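Local atomic coordinates of halotolerant alpha-type carbonic anhydrase (dCA II) (Dunaliella salina, PDB entry 1Y7W), a protein that catalyses the reversible hydration of carbon dioxide to bicarbonate at a zinc centre, as an alpha-type carbonic anhydrase adapted to high salt. Residues F105-A110 with V125-H130; T91-D96 with D209-K214; V152-D157 with A164-I169; N76-D81 with N111-E116; G226-L231 with R239-V244. One frame throughout, in Å; residues are numbered along the deposited sequence. Where two conformers were deposited one is given.

Interaction 1: F105-A110 with V125-H130; sequences FDQPAA and VPIQFH. With ZN (zinc ion), chain D.
Phe105, Gln107 and Pro108 run roughly against the direction of strand 125-130, 151° apart end to end, with no direct hydrogen bond between the two backbones. A water accepts from Phe105 N at 2.9 Å; its link to Ile127 O is modelled unusually short and is doubtful. The outer atoms of the Phe105 ring meet the strand backbone. CE1 comes within 3.3 Å of Pro126 O, which sits at the ring's edge near its plane, while CZ approaches Gln128 N at 3.4 Å. CG is placed between the backbone N and the carbonyl carbon (chi1 37°), a turn that swings the ring's outer atoms onto the strand. CE2 also touches Phe129 CD2 at 4.0 Å, and the Phe129 ring packs on Leu90 as well. An alanine here is likely to open a gap over the backbone of Pro126-Gln128 and deprive the Phe129 ring of this neighbour. Farther along, the Gln107 chain crosses Val125 at about a right angle, CG lying 3.6 Å from Val125 CG1. The two proline rings cross obliquely, Pro108 CG to Pro126 CD at 4.0 Å. Beyond the packing, Gln128 OE1 receives the ND1 hydrogen of His130 on a lone pair in the carbonyl plane, the N-H pointing almost straight at it (174°). This second-shell bond fixes the rotation of the imidazole, whose NE2 binds zinc at 2.0 Å. Loop 105-110 thus packs on the middle of strand 120-133, which carries His130 and His132; with His150 of the adjacent strand 147-155 they form the three-histidine zinc site of alpha-type carbonic anhydrases.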
# COMPACT_ATOMS: atom_id res chain seq x y z
N PHE A 105 -4.73 4.27 12.50
CA PHE A 105 -5.35 5.51 12.91
C PHE A 105 -6.82 5.21 13.23
O PHE A 105 -7.28 4.10 13.05
CB PHE A 105 -5.23 6.53 11.75
CG PHE A 105 -5.39 5.90 10.35
CD1 PHE A 105 -6.63 5.44 9.91
CD2 PHE A 105 -4.25 5.62 9.55
CE1 PHE A 105 -6.73 4.68 8.67
CE2 PHE A 105 -4.33 4.90 8.36
CZ PHE A 105 -5.58 4.42 7.91
N ASP A 106 -7.54 6.21 13.74
CA ASP A 106 -8.94 5.99 14.01
C ASP A 106 -9.64 5.73 12.67
O ASP A 106 -9.32 6.38 11.67
CB ASP A 106 -9.51 7.24 14.66
CG ASP A 106 -9.04 7.42 16.08
OD1 ASP A 106 -9.09 8.57 16.55
OD2 ASP A 106 -8.64 6.42 16.70
N GLN A 107 -10.57 4.79 12.62
CA GLN A 107 -11.26 4.54 11.33
C GLN A 107 -12.10 5.70 10.85
O GLN A 107 -12.96 6.20 11.59
CB GLN A 107 -12.17 3.33 11.44
CG GLN A 107 -11.57 2.08 10.84
CD GLN A 107 -12.46 0.85 11.09
OE1 GLN A 107 -11.94 -0.27 11.30
NE2 GLN A 107 -13.81 1.05 11.06
N PRO A 108 -11.83 6.19 9.63
CA PRO A 108 -12.63 7.30 9.11
C PRO A 108 -14.10 6.81 8.99
O PRO A 108 -14.37 5.65 8.72
CB PRO A 108 -12.02 7.58 7.72
CG PRO A 108 -10.62 7.15 7.87
CD PRO A 108 -10.70 5.89 8.74
N ALA A 109 -15.05 7.72 9.16
CA ALA A 109 -16.46 7.30 9.08
C ALA A 109 -17.32 8.22 8.24
O ALA A 109 -18.54 8.00 8.13
CB ALA A 109 -17.08 7.15 10.54
N ALA A 110 -16.72 9.24 7.64
CA ALA A 110 -17.48 10.16 6.80
C ALA A 110 -16.78 10.41 5.48
O ALA A 110 -15.57 10.26 5.41
CB ALA A 110 -17.67 11.51 7.52
N VAL A 125 -13.50 1.80 3.84
CA VAL A 125 -12.92 2.42 5.03
C VAL A 125 -11.39 2.20 5.09
O VAL A 125 -10.96 1.09 5.12
CB VAL A 125 -13.53 1.77 6.31
CG1 VAL A 125 -12.97 2.42 7.55
CG2 VAL A 125 -15.13 1.88 6.22
N PRO A 126 -10.59 3.26 5.06
CA PRO A 126 -9.12 3.12 5.15
C PRO A 126 -8.83 2.48 6.51
O PRO A 126 -9.35 2.96 7.54
CB PRO A 126 -8.62 4.57 5.11
CG PRO A 126 -9.69 5.28 4.29
CD PRO A 126 -10.99 4.66 4.82
N ILE A 127 -8.02 1.41 6.53
CA ILE A 127 -7.73 0.76 7.80
C ILE A 127 -6.25 0.86 8.22
O ILE A 127 -5.91 0.67 9.39
CB ILE A 127 -8.23 -0.73 7.84
CG1 ILE A 127 -7.73 -1.48 6.60
CG2 ILE A 127 -9.83 -0.77 7.90
CD1 ILE A 127 -7.83 -3.00 6.72
N GLN A 128 -5.36 1.11 7.27
CA GLN A 128 -3.92 1.31 7.61
C GLN A 128 -3.21 1.68 6.32
O GLN A 128 -3.80 1.59 5.24
CB GLN A 128 -3.32 0.01 8.13
CG GLN A 128 -3.59 -1.22 7.22
CD GLN A 128 -2.33 -1.76 6.57
OE1 GLN A 128 -1.56 -1.02 5.97
NE2 GLN A 128 -2.13 -3.04 6.69
N PHE A 129 -1.97 2.16 6.42
CA PHE A 129 -1.19 2.29 5.19
C PHE A 129 0.20 1.78 5.54
O PHE A 129 0.59 1.74 6.73
CB PHE A 129 -1.21 3.69 4.54
CG PHE A 129 -0.55 4.80 5.34
CD1 PHE A 129 0.83 4.93 5.38
CD2 PHE A 129 -1.33 5.81 5.91
CE1 PHE A 129 1.45 6.06 5.97
CE2 PHE A 129 -0.72 6.93 6.49
CZ PHE A 129 0.66 7.06 6.51
N HIS A 130 0.96 1.32 4.55
CA HIS A 130 2.30 0.79 4.89
C HIS A 130 3.21 0.99 3.67
O HIS A 130 2.74 1.44 2.60
CB HIS A 130 2.26 -0.70 5.31
CG HIS A 130 1.69 -1.60 4.25
ND1 HIS A 130 0.34 -1.94 4.18
CD2 HIS A 130 2.26 -2.17 3.18
CE1 HIS A 130 0.12 -2.67 3.09
NE2 HIS A 130 1.27 -2.82 2.46
ZN ZN D . 1.62 -3.59 0.66
O HOH W 1 -6.10 2.02 11.38
O HOH W 2 1.39 -5.47 0.92

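Interaction 2: T91-D96 with D209-K214; sequences TNAKVD and DNINVK
Asn210 reaches the bend at Thr91-Asn92 with its amide oxygen foremost. Its CG stands anti to its own carbonyl carbon (chi1 -70°), which sends OD1 across to the other chain segment, where it accepts the backbone N-H of Asn92 at 3.2 Å. The bond is fairly bent, 140° at the hydrogen, and the donor is tilted 21° from the carbonyl plane. The same oxygen lies 3.3 Å from Thr91 CA, so it meets mainly backbone atoms. A water adds a second link: it accepts from Ala93 N at 3.0 Å and lies 2.7 Å from Asn210 OD1. Beside this polar end the contact turns apolar. The Ala93 methyl points across the gap and rests 3.7 Å from Asp209 O, and the terminal CD1 of Ile211, carried there by an extended chain, comes up to it at 4.3 Å. The Asn92 side chain, by contrast, is turned away from segment 209-214; its ND2 is hydrogen-bonded to Asp106. Ile211 also packs against strands 89-90 and 103-104 and helix 213-217. Asn212, next in sequence, occupies the N-cap position of that helix. An asparagine side chain thus bonds the turn between strands 89-90 and 94-95 to the segment leading into strand 211-212, which pairs antiparallel with 89-90 in the alpha-type carbonic anhydrase fold.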
# COMPACT_ATOMS: atom_id res chain seq x y z
N THR A 91 -6.69 10.51 11.99
CA THR A 91 -6.47 10.98 13.35
C THR A 91 -6.01 9.90 14.34
O THR A 91 -6.27 8.72 14.13
CB THR A 91 -7.76 11.66 13.87
OG1 THR A 91 -8.71 10.66 14.21
CG2 THR A 91 -8.35 12.58 12.81
N ASN A 92 -5.33 10.33 15.41
CA ASN A 92 -4.82 9.39 16.42
C ASN A 92 -3.91 8.38 15.63
O ASN A 92 -3.98 7.17 15.82
CB ASN A 92 -5.98 8.66 17.14
CG ASN A 92 -5.49 7.69 18.23
OD1 ASN A 92 -4.37 7.82 18.74
ND2 ASN A 92 -6.36 6.73 18.62
N ALA A 93 -3.13 8.93 14.72
CA ALA A 93 -2.24 8.13 13.90
C ALA A 93 -1.08 7.53 14.75
O ALA A 93 -0.64 8.13 15.73
CB ALA A 93 -1.68 9.00 12.77
N LYS A 94 -0.64 6.33 14.38
CA LYS A 94 0.43 5.61 15.07
C LYS A 94 1.28 4.85 14.00
O LYS A 94 0.77 4.46 12.94
CB LYS A 94 -0.18 4.62 16.04
CG LYS A 94 -1.05 5.32 17.09
CD LYS A 94 -1.73 4.36 18.02
CE LYS A 94 -2.40 5.21 19.13
NZ LYS A 94 -3.10 4.40 20.20
N VAL A 95 2.56 4.68 14.25
CA VAL A 95 3.39 3.99 13.27
C VAL A 95 4.10 2.81 13.97
O VAL A 95 4.36 2.87 15.18
CB VAL A 95 4.39 4.97 12.63
CG1 VAL A 95 5.30 5.56 13.71
CG2 VAL A 95 5.23 4.26 11.56
N ASP A 96 4.32 1.72 13.24
CA ASP A 96 5.03 0.59 13.82
C ASP A 96 6.50 0.79 13.41
O ASP A 96 6.82 1.00 12.20
CB ASP A 96 4.49 -0.75 13.27
CG ASP A 96 3.09 -1.14 13.85
OD1 ASP A 96 2.58 -0.42 14.75
OD2 ASP A 96 2.54 -2.18 13.39
N ASP A 209 1.82 12.64 14.35
CA ASP A 209 0.86 13.69 14.07
C ASP A 209 -0.23 13.24 13.11
O ASP A 209 -0.03 12.30 12.34
CB ASP A 209 1.52 14.91 13.40
CG ASP A 209 2.49 15.65 14.31
OD1 ASP A 209 2.43 15.51 15.53
OD2 ASP A 209 3.32 16.39 13.74
N ASN A 210 -1.35 13.96 13.14
CA ASN A 210 -2.46 13.66 12.26
C ASN A 210 -2.02 13.84 10.84
O ASN A 210 -1.10 14.60 10.55
CB ASN A 210 -3.61 14.58 12.54
CG ASN A 210 -4.25 14.29 13.85
OD1 ASN A 210 -4.21 13.15 14.38
ND2 ASN A 210 -4.90 15.32 14.40
N ILE A 211 -2.72 13.18 9.92
CA ILE A 211 -2.32 13.22 8.51
C ILE A 211 -3.45 13.65 7.57
O ILE A 211 -4.54 13.06 7.60
CB ILE A 211 -1.88 11.78 8.11
CG1 ILE A 211 -0.70 11.35 9.01
CG2 ILE A 211 -1.56 11.71 6.60
CD1 ILE A 211 -0.27 9.87 8.77
N ASN A 212 -3.14 14.60 6.71
CA ASN A 212 -4.07 15.17 5.73
C ASN A 212 -3.89 14.28 4.47
O ASN A 212 -2.90 14.39 3.74
CB ASN A 212 -3.64 16.63 5.48
CG ASN A 212 -4.64 17.44 4.62
OD1 ASN A 212 -4.83 18.68 4.83
ND2 ASN A 212 -5.24 16.78 3.63
N VAL A 213 -4.85 13.39 4.23
CA VAL A 213 -4.71 12.45 3.12
C VAL A 213 -4.43 13.11 1.80
O VAL A 213 -3.47 12.76 1.09
CB VAL A 213 -5.94 11.52 3.01
CG1 VAL A 213 -5.75 10.52 1.82
CG2 VAL A 213 -6.06 10.70 4.27
N LYS A 214 -5.27 14.08 1.46
CA LYS A 214 -5.13 14.74 0.19
C LYS A 214 -3.83 15.51 0.00
O LYS A 214 -3.19 15.45 -1.08
CB LYS A 214 -6.35 15.66 -0.02
CG LYS A 214 -6.21 16.71 -1.12
CD LYS A 214 -6.22 16.06 -2.48
CE LYS A 214 -6.78 17.02 -3.54
NZ LYS A 214 -5.77 18.09 -3.78
O HOH W 3 -2.31 11.65 15.53

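Interaction 3: V152-D157 with A164-I169; sequences VMQEQD and AQLAVI
Met153 and Ala167 face each other as an antiparallel hydrogen-bonded pair, Met153 N giving to Ala167 O at 2.8 Å and Ala167 N returning to Met153 O at 2.9 Å. Farther on, Glu155 N donates to Gln165 O. Glu155 then uses its carboxylate where the pairing gives out: OE2 takes the Gln165 N-H at 2.8 Å on its anti side, 24° out of the carboxylate plane. CG lies between the backbone N and the carbonyl carbon (chi1 63°), which folds the carboxylate over toward the backbone of Gln165. This is the beta hairpin of strands 147-155 and 166-175 within the large central sheet of the alpha-type carbonic anhydrase fold. On the face of Met153 and Ala167, the methionine chain bends at its last torsion and its CE settles between Ala167 CB at 3.8 Å and Ile169 CD1 at 3.9 Å. The other face carries Val152, Gln154, Leu166 and Val168; there Leu166 CD2 lies over Gln154 CA at 3.7 Å, and Gln154 CG packs on the Ala164 methyl. In the next shell Lys122 holds Glu155 OE1 in a salt bridge, so both oxygens of the carboxylate are engaged. Pro113 backs Met153, and Val152 leans on the zinc ligand His130.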
# COMPACT_ATOMS: atom_id res chain seq x y z
N VAL A 152 -4.54 0.81 2.50
CA VAL A 152 -5.41 -0.37 2.46
C VAL A 152 -6.81 -0.01 2.97
O VAL A 152 -6.90 0.56 4.05
CB VAL A 152 -4.87 -1.43 3.37
CG1 VAL A 152 -5.82 -2.68 3.36
CG2 VAL A 152 -3.42 -1.84 2.90
N MET A 153 -7.85 -0.27 2.17
CA MET A 153 -9.23 0.04 2.59
C MET A 153 -10.07 -1.23 2.58
O MET A 153 -9.86 -2.11 1.74
CB MET A 153 -9.83 1.11 1.67
CG MET A 153 -8.90 2.31 1.53
SD MET A 153 -9.55 3.66 0.58
CE MET A 153 -9.83 2.96 -0.95
N GLN A 154 -11.06 -1.32 3.48
CA GLN A 154 -11.92 -2.51 3.58
C GLN A 154 -13.37 -2.04 3.33
O GLN A 154 -13.77 -0.97 3.79
CB GLN A 154 -11.79 -3.08 5.01
CG GLN A 154 -12.63 -4.31 5.35
CD GLN A 154 -12.27 -4.78 6.74
OE1 GLN A 154 -11.27 -5.47 6.90
NE2 GLN A 154 -12.99 -4.30 7.75
N GLU A 155 -14.14 -2.83 2.62
CA GLU A 155 -15.54 -2.44 2.37
C GLU A 155 -16.23 -2.25 3.75
O GLU A 155 -15.94 -2.96 4.73
CB GLU A 155 -16.23 -3.52 1.55
CG GLU A 155 -16.33 -4.83 2.23
CD GLU A 155 -17.28 -5.79 1.49
OE1 GLU A 155 -18.44 -5.39 1.16
OE2 GLU A 155 -16.87 -6.94 1.25
N GLN A 156 -17.15 -1.29 3.83
CA GLN A 156 -17.83 -1.02 5.09
C GLN A 156 -18.77 -2.18 5.51
O GLN A 156 -19.42 -2.80 4.69
CB GLN A 156 -18.60 0.27 4.93
CG GLN A 156 -19.29 0.77 6.18
CD GLN A 156 -19.66 2.23 6.04
OE1 GLN A 156 -20.26 2.66 5.05
NE2 GLN A 156 -19.28 3.01 7.03
N ASP A 157 -18.86 -2.50 6.78
CA ASP A 157 -19.77 -3.63 7.11
C ASP A 157 -19.75 -4.87 6.15
O ASP A 157 -20.76 -5.17 5.48
CB ASP A 157 -21.25 -3.18 7.16
CG ASP A 157 -21.44 -1.85 7.88
OD1 ASP A 157 -20.83 -1.64 8.97
OD2 ASP A 157 -22.23 -1.01 7.36
N ALA A 164 -13.50 -10.10 3.41
CA ALA A 164 -13.98 -8.80 2.93
C ALA A 164 -13.35 -8.28 1.65
O ALA A 164 -12.15 -8.52 1.38
CB ALA A 164 -13.79 -7.74 4.05
N GLN A 165 -14.16 -7.60 0.83
CA GLN A 165 -13.61 -6.99 -0.39
C GLN A 165 -12.66 -5.86 0.10
O GLN A 165 -13.05 -5.07 1.02
CB GLN A 165 -14.74 -6.37 -1.22
CG GLN A 165 -14.19 -5.56 -2.36
CD GLN A 165 -13.63 -6.48 -3.45
OE1 GLN A 165 -14.40 -7.23 -4.04
NE2 GLN A 165 -12.31 -6.41 -3.73
N LEU A 166 -11.44 -5.80 -0.46
CA LEU A 166 -10.52 -4.73 -0.13
C LEU A 166 -10.27 -3.81 -1.34
O LEU A 166 -10.49 -4.21 -2.48
CB LEU A 166 -9.14 -5.28 0.34
CG LEU A 166 -9.17 -6.26 1.53
CD1 LEU A 166 -7.73 -6.68 1.90
CD2 LEU A 166 -9.84 -5.50 2.73
N ALA A 167 -9.84 -2.57 -1.08
CA ALA A 167 -9.45 -1.66 -2.18
C ALA A 167 -8.13 -1.09 -1.73
O ALA A 167 -8.04 -0.61 -0.58
CB ALA A 167 -10.46 -0.54 -2.34
N VAL A 168 -7.09 -1.16 -2.57
CA VAL A 168 -5.82 -0.61 -2.13
C VAL A 168 -5.34 0.45 -3.13
O VAL A 168 -5.46 0.28 -4.37
CB VAL A 168 -4.74 -1.74 -1.94
CG1 VAL A 168 -3.32 -1.10 -1.58
CG2 VAL A 168 -5.22 -2.71 -0.82
N ILE A 169 -4.79 1.52 -2.57
CA ILE A 169 -4.28 2.61 -3.37
C ILE A 169 -2.77 2.50 -3.31
O ILE A 169 -2.21 2.39 -2.23
CB ILE A 169 -4.75 3.95 -2.81
CG1 ILE A 169 -6.25 4.08 -3.20
CG2 ILE A 169 -3.96 5.09 -3.38
CD1 ILE A 169 -7.02 5.23 -2.52

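Interaction 4: N76-D81 with N111-E116; sequences NGLNVD and NLPTIE
Asn76 has CG anti to its own carbonyl carbon (chi1 -70°), a torsion that directs the amide onto segment 111-116. There ND2 donates to Leu112 O at 2.8 Å; the N-H is fairly straight (163°) and the oxygen lies close to the amide plane. A water accepts from the same nitrogen at 2.9 Å and sits 2.8 Å from Thr114 OG1, so ND2 serves two partners. At the next residue, Gly77 N donates to Asn111 O at 2.8 Å, in the carbonyl plane, and Asn76 CB rests 3.4 Å from that same oxygen. The approach of Gly77 is so tight that there is no space for a CB on this side. Leu78, the next residue of the short 3-10 turn, adds the apolar part: its CD1 meets Pro113 CG at 3.8 Å, the two side chains crossing at about a right angle. Leu78 packs further on Val213 and Ile169. Replacing Asn76 with a leucine would probably leave Leu112 O without this donor and the bridging water without its link to the loop. Consecutive carbonyls, those of Asn111 and Leu112, are thus gripped by consecutive residues, one through a backbone N-H and one through a side chain. The chemistry implies a loop held to the residues that lead into edge strand 114-117 chiefly by directional hydrogen bonds, with a leucine-proline contact beside them.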
# COMPACT_ATOMS: atom_id res chain seq x y z
N ASN A 76 -13.77 10.73 -3.06
CA ASN A 76 -14.49 11.47 -2.04
C ASN A 76 -13.54 12.17 -1.03
O ASN A 76 -12.66 12.92 -1.49
CB ASN A 76 -15.49 10.53 -1.40
CG ASN A 76 -16.62 10.18 -2.39
OD1 ASN A 76 -16.88 10.97 -3.30
ND2 ASN A 76 -17.27 9.08 -2.20
N GLY A 77 -13.69 11.87 0.26
CA GLY A 77 -12.89 12.51 1.29
C GLY A 77 -11.40 12.35 1.15
O GLY A 77 -10.67 13.18 1.70
N LEU A 78 -10.91 11.29 0.49
CA LEU A 78 -9.45 11.15 0.31
C LEU A 78 -8.89 12.26 -0.57
O LEU A 78 -7.75 12.64 -0.41
CB LEU A 78 -9.10 9.81 -0.36
CG LEU A 78 -9.58 8.59 0.42
CD1 LEU A 78 -9.29 7.32 -0.42
CD2 LEU A 78 -8.94 8.53 1.76
N ASN A 79 -9.69 12.78 -1.49
CA ASN A 79 -9.21 13.83 -2.39
C ASN A 79 -9.72 15.24 -2.13
O ASN A 79 -9.80 16.06 -3.04
CB ASN A 79 -9.50 13.42 -3.86
CG ASN A 79 -8.68 14.20 -4.85
OD1 ASN A 79 -7.52 14.48 -4.63
ND2 ASN A 79 -9.29 14.56 -5.98
N VAL A 80 -10.08 15.49 -0.88
CA VAL A 80 -10.53 16.81 -0.43
C VAL A 80 -9.62 17.15 0.75
O VAL A 80 -9.47 16.33 1.68
CB VAL A 80 -12.05 16.81 0.00
CG1 VAL A 80 -12.46 18.22 0.55
CG2 VAL A 80 -12.93 16.47 -1.18
N ASP A 81 -8.99 18.33 0.67
CA ASP A 81 -8.09 18.86 1.72
C ASP A 81 -8.70 18.48 3.06
O ASP A 81 -9.86 18.80 3.34
CB ASP A 81 -8.04 20.38 1.61
CG ASP A 81 -7.05 21.04 2.58
OD1 ASP A 81 -6.71 20.51 3.63
OD2 ASP A 81 -6.63 22.15 2.26
N ASN A 111 -17.54 10.79 4.45
CA ASN A 111 -16.95 11.11 3.16
C ASN A 111 -16.10 9.99 2.62
O ASN A 111 -15.10 10.22 1.96
CB ASN A 111 -16.11 12.38 3.29
CG ASN A 111 -16.93 13.54 3.81
OD1 ASN A 111 -17.88 13.94 3.14
ND2 ASN A 111 -16.59 14.07 5.01
N LEU A 112 -16.53 8.77 2.89
CA LEU A 112 -15.77 7.59 2.47
C LEU A 112 -15.75 7.41 0.94
O LEU A 112 -16.69 7.78 0.23
CB LEU A 112 -16.38 6.37 3.09
CG LEU A 112 -16.30 6.32 4.64
CD1 LEU A 112 -16.94 5.01 5.11
CD2 LEU A 112 -14.85 6.37 5.11
N PRO A 113 -14.64 6.87 0.42
CA PRO A 113 -14.58 6.67 -1.03
C PRO A 113 -15.53 5.52 -1.36
O PRO A 113 -15.82 4.70 -0.49
CB PRO A 113 -13.09 6.28 -1.27
CG PRO A 113 -12.66 5.68 0.06
CD PRO A 113 -13.34 6.61 1.07
N THR A 114 -16.01 5.46 -2.61
CA THR A 114 -16.88 4.35 -2.98
C THR A 114 -16.42 3.70 -4.29
O THR A 114 -15.78 4.31 -5.14
CB THR A 114 -18.37 4.80 -3.22
OG1 THR A 114 -18.43 5.71 -4.32
CG2 THR A 114 -18.93 5.52 -1.98
N ILE A 115 -16.82 2.45 -4.45
CA ILE A 115 -16.55 1.74 -5.72
C ILE A 115 -17.78 0.89 -5.98
O ILE A 115 -18.33 0.26 -5.03
CB ILE A 115 -15.33 0.80 -5.64
CG1 ILE A 115 -14.10 1.60 -5.16
CG2 ILE A 115 -15.07 0.15 -7.08
CD1 ILE A 115 -12.83 0.66 -4.92
N GLU A 116 -18.23 0.86 -7.24
CA GLU A 116 -19.36 0.03 -7.57
C GLU A 116 -18.79 -1.31 -7.96
O GLU A 116 -18.01 -1.41 -8.92
CB GLU A 116 -20.18 0.60 -8.72
CG GLU A 116 -21.41 -0.26 -8.97
CD GLU A 116 -22.12 0.05 -10.28
OE1 GLU A 116 -21.52 -0.19 -11.31
OE2 GLU A 116 -23.26 0.51 -10.28
O HOH W 4 -19.44 8.23 -3.87

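Interaction 5: G226-L231 with R239-V244; sequences GYDGSL and RVKWHV
Tyr227 and Trp242 form an antiparallel hydrogen-bonded pair, as do Gly229 and Val240. Trp242 N gives to Tyr227 O at 2.9 Å and Gly229 N to Val240 O at 2.8 Å; the return bonds are longer. Among side-chain hydrogen bonds, the indole NE1 donates to Ser230 O at 2.9 Å, the oxygen lying 2° out of the ring plane, which fixes the indole's rotation. The charged pair lies on the other face: Lys241 NZ meets Asp228 OD2 at 2.7 Å from above the carboxylate plane. Arg67 shares that oxygen, which probably favours the ionised carboxylate. In the aromatic contact, the Tyr227 ring is tilted by 10° from the five-membered ring of Trp242 and offset so far that little of either ring lies over the other, with the tyrosine hydroxyl over one indole face and Val240 CG1 on the opposite one. Tyr227 CE1 lies 3.4 Å from Trp242 CB, and the hydroxyl is hydrogen-bonded to His138. In the apolar group, Leu231 CD2 reaches Val240 CG2 at 4.1 Å. Gly229 lets the indole edge come within 3.7 Å of its CA. The whole is a beta hairpin of the central carbonic anhydrase sheet, with Trp242 set edge-to-face against the zinc ligand His150.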
# COMPACT_ATOMS: atom_id res chain seq x y z
N GLY A 226 -6.11 0.72 -12.73
CA GLY A 226 -6.85 -0.14 -11.83
C GLY A 226 -6.98 -1.56 -12.39
O GLY A 226 -7.11 -1.75 -13.59
N TYR A 227 -6.97 -2.57 -11.52
CA TYR A 227 -7.13 -3.93 -12.01
C TYR A 227 -7.52 -4.80 -10.82
O TYR A 227 -7.47 -4.33 -9.64
CB TYR A 227 -5.80 -4.44 -12.63
CG TYR A 227 -4.69 -4.72 -11.63
CD1 TYR A 227 -3.87 -3.70 -11.12
CD2 TYR A 227 -4.47 -6.03 -11.18
CE1 TYR A 227 -2.84 -3.96 -10.20
CE2 TYR A 227 -3.44 -6.32 -10.25
CZ TYR A 227 -2.63 -5.28 -9.77
OH TYR A 227 -1.65 -5.58 -8.86
N ASP A 228 -7.93 -6.04 -11.11
CA ASP A 228 -8.34 -6.98 -10.05
C ASP A 228 -7.13 -7.79 -9.56
O ASP A 228 -6.48 -8.50 -10.34
CB ASP A 228 -9.41 -7.94 -10.57
CG ASP A 228 -10.76 -7.25 -10.87
OD1 ASP A 228 -11.46 -7.76 -11.77
OD2 ASP A 228 -11.12 -6.24 -10.22
N GLY A 229 -6.82 -7.72 -8.27
CA GLY A 229 -5.63 -8.43 -7.83
C GLY A 229 -5.73 -9.07 -6.48
O GLY A 229 -6.80 -9.41 -6.02
N SER A 230 -4.60 -9.11 -5.78
CA SER A 230 -4.49 -9.80 -4.52
C SER A 230 -3.68 -9.09 -3.47
O SER A 230 -3.07 -8.06 -3.74
CB SER A 230 -3.79 -11.14 -4.80
OG SER A 230 -2.35 -10.99 -4.89
N LEU A 231 -3.68 -9.63 -2.25
CA LEU A 231 -2.76 -9.13 -1.21
C LEU A 231 -1.37 -9.49 -1.79
O LEU A 231 -1.21 -10.53 -2.48
CB LEU A 231 -2.90 -9.91 0.12
CG LEU A 231 -4.29 -9.73 0.75
CD1 LEU A 231 -4.45 -10.61 1.98
CD2 LEU A 231 -4.42 -8.30 1.11
N ARG A 239 -8.71 -10.68 -3.26
CA ARG A 239 -9.86 -9.85 -2.86
C ARG A 239 -9.51 -8.39 -2.84
O ARG A 239 -10.03 -7.59 -2.03
CB ARG A 239 -10.41 -10.36 -1.49
CG ARG A 239 -9.48 -10.23 -0.29
CD ARG A 239 -9.95 -11.16 0.88
NE ARG A 239 -9.04 -11.12 2.03
CZ ARG A 239 -9.11 -10.26 3.04
NH1 ARG A 239 -8.24 -10.39 4.00
NH2 ARG A 239 -10.03 -9.28 3.11
N VAL A 240 -8.64 -7.99 -3.77
CA VAL A 240 -8.23 -6.58 -3.82
C VAL A 240 -8.48 -5.84 -5.11
O VAL A 240 -8.04 -6.28 -6.17
CB VAL A 240 -6.71 -6.40 -3.56
CG1 VAL A 240 -6.32 -4.91 -3.69
CG2 VAL A 240 -6.35 -6.91 -2.18
N LYS A 241 -9.18 -4.70 -5.04
CA LYS A 241 -9.34 -3.86 -6.23
C LYS A 241 -8.12 -2.89 -6.11
O LYS A 241 -8.02 -2.11 -5.14
CB LYS A 241 -10.63 -3.05 -6.17
CG LYS A 241 -11.86 -3.91 -6.19
CD LYS A 241 -11.86 -4.96 -7.29
CE LYS A 241 -13.22 -5.62 -7.37
NZ LYS A 241 -13.16 -6.66 -8.47
N TRP A 242 -7.20 -2.97 -7.07
CA TRP A 242 -6.00 -2.16 -7.02
C TRP A 242 -6.17 -0.84 -7.76
O TRP A 242 -6.84 -0.77 -8.80
CB TRP A 242 -4.78 -2.95 -7.62
CG TRP A 242 -4.13 -3.86 -6.60
CD1 TRP A 242 -4.36 -5.22 -6.40
CD2 TRP A 242 -3.21 -3.47 -5.62
NE1 TRP A 242 -3.61 -5.68 -5.35
CE2 TRP A 242 -2.89 -4.61 -4.85
CE3 TRP A 242 -2.61 -2.24 -5.30
CZ2 TRP A 242 -1.98 -4.57 -3.78
CZ3 TRP A 242 -1.71 -2.18 -4.26
CH2 TRP A 242 -1.40 -3.36 -3.50
N HIS A 243 -5.55 0.21 -7.22
CA HIS A 243 -5.57 1.54 -7.85
C HIS A 243 -4.12 2.03 -7.73
O HIS A 243 -3.70 2.54 -6.70
CB HIS A 243 -6.52 2.50 -7.10
CG HIS A 243 -7.89 1.95 -6.85
ND1 HIS A 243 -8.13 0.93 -5.94
CD2 HIS A 243 -9.09 2.24 -7.40
CE1 HIS A 243 -9.41 0.60 -5.98
NE2 HIS A 243 -10.01 1.38 -6.85
N VAL A 244 -3.33 1.86 -8.79
CA VAL A 244 -1.93 2.27 -8.76
C VAL A 244 -1.74 3.62 -9.48
O VAL A 244 -1.88 3.67 -10.70
CB VAL A 244 -1.06 1.18 -9.40
CG1 VAL A 244 0.40 1.57 -9.30
CG2 VAL A 244 -1.30 -0.13 -8.68

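Interactions 1, 3, 4 and 5 reach the large mixed sheet, through strands 114-117, 120-133, 147-155, 166-175, 240-251 and 224-229, adjacent in that order. Interaction 2, on the outer flank, joins the turn before strand 94-95 to the approach of strand 211-212 and touches interaction 1 through Asp106 and Phe129, centres about 9 Å apart. Interactions 3 and 5 are hairpins in series that build the sheet, centres about 10 Å apart. Interactions 1 and 4 alternate their segments along the chain and attach loops; both hold loop 105-113, which runs into strand 114-117. Interactions 2 and 5 are farthest apart, about 24 Å between centres. The zinc ligands lie on strands 120-133 and 147-155.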